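PDB 3PG1: mitogen-activated protein kinase, putative (Map kinase-like protein) from Leishmania major, which probably phosphorylates serine and threonine residues of target proteins using ATP, as a parasite member of the MAP kinase family. Local coordinates for residues I91-V99 against L109-R117. Sequence-based numbering, arbitrary orientation.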
loop_
_atom_site.group_PDB
_atom_site.type_symbol
_atom_site.label_atom_id
_atom_site.label_comp_id
_atom_site.label_asym_id
_atom_site.label_seq_id
_atom_site.Cartn_x
_atom_site.Cartn_y
_atom_site.Cartn_z
ATOM N N ILE A 91 8.222 6.060 1.219
ATOM C CA ILE A 91 8.065 4.651 0.855
ATOM C C ILE A 91 8.804 3.820 1.887
ATOM O O ILE A 91 10.012 4.017 2.080
ATOM C CB ILE A 91 8.570 4.366 -0.592
ATOM C CG1 ILE A 91 7.844 5.251 -1.691
ATOM C CG2 ILE A 91 8.480 2.835 -0.922
ATOM C CD1 ILE A 91 6.366 5.074 -1.760
ATOM N N LEU A 92 8.093 2.886 2.552
ATOM C CA LEU A 92 8.733 2.042 3.587
ATOM C C LEU A 92 9.840 1.225 2.948
ATOM O O LEU A 92 9.627 0.588 1.932
ATOM C CB LEU A 92 7.702 1.148 4.318
ATOM C CG LEU A 92 8.241 0.357 5.548
ATOM C CD1 LEU A 92 8.492 1.284 6.717
ATOM C CD2 LEU A 92 7.286 -0.773 5.922
ATOM N N GLY A 93 11.040 1.351 3.468
ATOM C CA GLY A 93 12.167 0.633 2.879
ATOM C C GLY A 93 12.700 -0.509 3.701
ATOM O O GLY A 93 12.264 -0.725 4.838
ATOM N N LEU A 94 13.634 -1.263 3.105
ATOM C CA LEU A 94 14.326 -2.332 3.815
ATOM C C LEU A 94 15.390 -1.660 4.676
ATOM O O LEU A 94 16.190 -0.876 4.150
ATOM C CB LEU A 94 15.024 -3.301 2.836
ATOM C CG LEU A 94 14.307 -4.570 2.421
ATOM C CD1 LEU A 94 15.170 -5.358 1.457
ATOM C CD2 LEU A 94 13.959 -5.445 3.614
ATOM N N ARG A 95 15.360 -1.914 5.990
ATOM C CA ARG A 95 16.375 -1.430 6.946
ATOM C C ARG A 95 17.522 -2.408 6.893
ATOM O O ARG A 95 18.683 -2.054 7.138
ATOM C CB ARG A 95 15.840 -1.422 8.398
ATOM C CG ARG A 95 14.906 -0.269 8.733
ATOM C CD ARG A 95 15.629 1.039 8.949
ATOM N NE ARG A 95 16.266 1.117 10.264
ATOM C CZ ARG A 95 16.545 2.261 10.878
ATOM N NH1 ARG A 95 16.226 3.421 10.316
ATOM N NH2 ARG A 95 17.132 2.255 12.068
ATOM N N ASP A 96 17.169 -3.675 6.636
ATOM C CA ASP A 96 18.106 -4.788 6.577
ATOM C C ASP A 96 17.457 -6.013 5.941
ATOM O O ASP A 96 16.243 -6.179 5.986
ATOM C CB ASP A 96 18.606 -5.133 7.988
ATOM C CG ASP A 96 19.929 -5.856 8.063
ATOM O OD1 ASP A 96 20.511 -6.142 6.997
ATOM O OD2 ASP A 96 20.380 -6.144 9.191
ATOM N N ILE A 97 18.300 -6.876 5.373
ATOM C CA ILE A 97 17.939 -8.137 4.736
ATOM C C ILE A 97 19.145 -9.091 4.813
ATOM O O ILE A 97 20.289 -8.689 4.562
ATOM C CB ILE A 97 17.391 -7.957 3.293
ATOM C CG1 ILE A 97 16.924 -9.321 2.708
ATOM C CG2 ILE A 97 18.398 -7.202 2.372
ATOM C CD1 ILE A 97 16.174 -9.289 1.439
ATOM N N PHE A 98 18.879 -10.340 5.207
ATOM C CA PHE A 98 19.887 -11.394 5.340
ATOM C C PHE A 98 19.256 -12.764 5.131
ATOM O O PHE A 98 18.108 -12.983 5.535
ATOM C CB PHE A 98 20.726 -11.287 6.646
ATOM C CG PHE A 98 20.002 -10.897 7.915
ATOM C CD1 PHE A 98 19.686 -9.567 8.178
ATOM C CD2 PHE A 98 19.706 -11.846 8.884
ATOM C CE1 PHE A 98 19.015 -9.206 9.353
ATOM C CE2 PHE A 98 19.063 -11.479 10.072
ATOM C CZ PHE A 98 18.709 -10.164 10.293
ATOM N N VAL A 99 19.978 -13.653 4.428
ATOM C CA VAL A 99 19.514 -14.991 4.062
ATOM C C VAL A 99 20.410 -16.084 4.608
ATOM O O VAL A 99 21.635 -16.024 4.456
ATOM C CB VAL A 99 19.304 -15.156 2.531
ATOM C CG1 VAL A 99 17.984 -14.546 2.083
ATOM C CG2 VAL A 99 20.473 -14.576 1.729
ATOM N N LEU A 109 14.894 -16.523 5.641
ATOM C CA LEU A 109 15.012 -15.140 5.184
ATOM C C LEU A 109 14.507 -14.206 6.276
ATOM O O LEU A 109 13.458 -14.445 6.887
ATOM C CB LEU A 109 14.303 -14.921 3.829
ATOM C CG LEU A 109 13.928 -13.483 3.392
ATOM C CD1 LEU A 109 15.154 -12.628 3.105
ATOM C CD2 LEU A 109 13.064 -13.506 2.170
ATOM N N TYR A 110 15.295 -13.169 6.549
ATOM C CA TYR A 110 14.992 -12.191 7.584
ATOM C C TYR A 110 14.857 -10.836 6.961
ATOM O O TYR A 110 15.690 -10.416 6.144
ATOM C CB TYR A 110 16.059 -12.189 8.686
ATOM C CG TYR A 110 16.337 -13.559 9.264
ATOM C CD1 TYR A 110 15.700 -13.993 10.423
ATOM C CD2 TYR A 110 17.227 -14.431 8.642
ATOM C CE1 TYR A 110 15.949 -15.258 10.957
ATOM C CE2 TYR A 110 17.455 -15.712 9.144
ATOM C CZ TYR A 110 16.827 -16.117 10.311
ATOM O OH TYR A 110 17.048 -17.383 10.800
ATOM N N LEU A 111 13.777 -10.163 7.340
ATOM C CA LEU A 111 13.419 -8.862 6.830
ATOM C C LEU A 111 13.227 -7.887 7.942
ATOM O O LEU A 111 12.426 -8.105 8.852
ATOM C CB LEU A 111 12.149 -8.987 5.991
ATOM C CG LEU A 111 12.313 -9.872 4.774
ATOM C CD1 LEU A 111 10.963 -10.303 4.230
ATOM C CD2 LEU A 111 13.204 -9.193 3.733
ATOM N N VAL A 112 13.982 -6.809 7.874
ATOM C CA VAL A 112 13.946 -5.776 8.892
ATOM C C VAL A 112 13.441 -4.453 8.301
ATOM O O VAL A 112 13.964 -3.964 7.277
ATOM C CB VAL A 112 15.319 -5.617 9.590
ATOM C CG1 VAL A 112 15.191 -4.783 10.857
ATOM C CG2 VAL A 112 15.952 -6.974 9.903
ATOM N N THR A 113 12.407 -3.895 8.951
ATOM C CA THR A 113 11.831 -2.595 8.580
ATOM C C THR A 113 11.670 -1.795 9.866
ATOM O O THR A 113 11.621 -2.391 10.938
ATOM C CB THR A 113 10.515 -2.761 7.782
ATOM O OG1 THR A 113 9.581 -3.558 8.517
ATOM C CG2 THR A 113 10.735 -3.360 6.386
ATOM N N GLU A 114 11.636 -0.464 9.776
ATOM C CA GLU A 114 11.460 0.397 10.937
ATOM C C GLU A 114 10.047 0.167 11.470
ATOM O O GLU A 114 9.103 0.158 10.690
ATOM C CB GLU A 114 11.665 1.885 10.553
ATOM C CG GLU A 114 11.798 2.807 11.764
ATOM C CD GLU A 114 11.671 4.301 11.518
ATOM O OE1 GLU A 114 11.208 5.010 12.441
ATOM O OE2 GLU A 114 12.027 4.768 10.412
ATOM N N LEU A 115 9.896 -0.025 12.779
ATOM C CA LEU A 115 8.561 -0.202 13.348
ATOM C C LEU A 115 7.985 1.203 13.559
ATOM O O LEU A 115 8.553 2.001 14.316
ATOM C CB LEU A 115 8.635 -0.977 14.669
ATOM C CG LEU A 115 7.306 -1.437 15.278
ATOM C CD1 LEU A 115 6.777 -2.690 14.578
ATOM C CD2 LEU A 115 7.486 -1.741 16.746
ATOM N N MET A 116 6.915 1.529 12.823
ATOM C CA MET A 116 6.294 2.842 12.916
ATOM C C MET A 116 5.407 2.993 14.154
ATOM O O MET A 116 4.903 1.991 14.677
ATOM C CB MET A 116 5.548 3.178 11.619
ATOM C CG MET A 116 6.461 3.196 10.416
ATOM S SD MET A 116 7.739 4.457 10.586
ATOM C CE MET A 116 8.786 3.994 9.313
ATOM N N ARG A 117 5.245 4.235 14.639
ATOM C CA ARG A 117 4.438 4.525 15.830
ATOM C C ARG A 117 2.989 4.061 15.669
ATOM O O ARG A 117 2.477 3.352 16.521
ATOM C CB ARG A 117 4.490 6.033 16.155
ATOM C CG ARG A 117 3.810 6.408 17.478
ATOM C CD ARG A 117 3.826 7.905 17.757
ATOM N NE ARG A 117 3.252 8.706 16.668
ATOM C CZ ARG A 117 1.962 9.003 16.540
ATOM N NH1 ARG A 117 1.075 8.553 17.422
ATOM N NH2 ARG A 117 1.546 9.747 15.524
HETATM O O HOH W 1 12.283 0.765 7.085
#
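Ile97 and Leu111 lie side by side on the sheet face turned to helix 70-85, and CD2 of Leu111 touches both CD1 of Ile97 and CD2 of Leu94. Leu109 CD1 meets CG1 of Val99 at 3.6 Å and CG1 of Ile97. Ile80 of that helix and Val357 and Phe360 of helix 346-360 close over parts of this cluster. On the other face, Phe98 CG sits between its backbone N and carbonyl carbon (chi1 40°), which carries the ring across to the neighbouring strand, over Tyr110 CB, 3.7 Å from the ring centroid in a CH-pi contact. The two rings are nearly parallel but barely overlap; the Tyr110 hydroxyl is hydrogen-bonded to Glu16. Tyr110 N donates to Phe98 O (3.0 Å), Val112 N to Asp96 O. A classic beta bulge follows: Arg95 N (2.8 Å) and Asp96 N (3.3 Å) reach Val112 O from the same face of its carbonyl plane. Past it, one water joins Gly93 O to Glu114 N. The Arg95 guanidinium forms a salt bridge with Asp43; Glu114 OE2 lies well out of its plane, too far for a salt bridge, so only its charge can be felt. The hairpin of strands 96-100 and 108-114, in the kinase N-lobe, is thus held by backbone hydrogen bonds and apolar toward helix 70-85; bulge and water mark where direct pairing ends, beyond which the chain after strand 108-114 runs on toward the hinge.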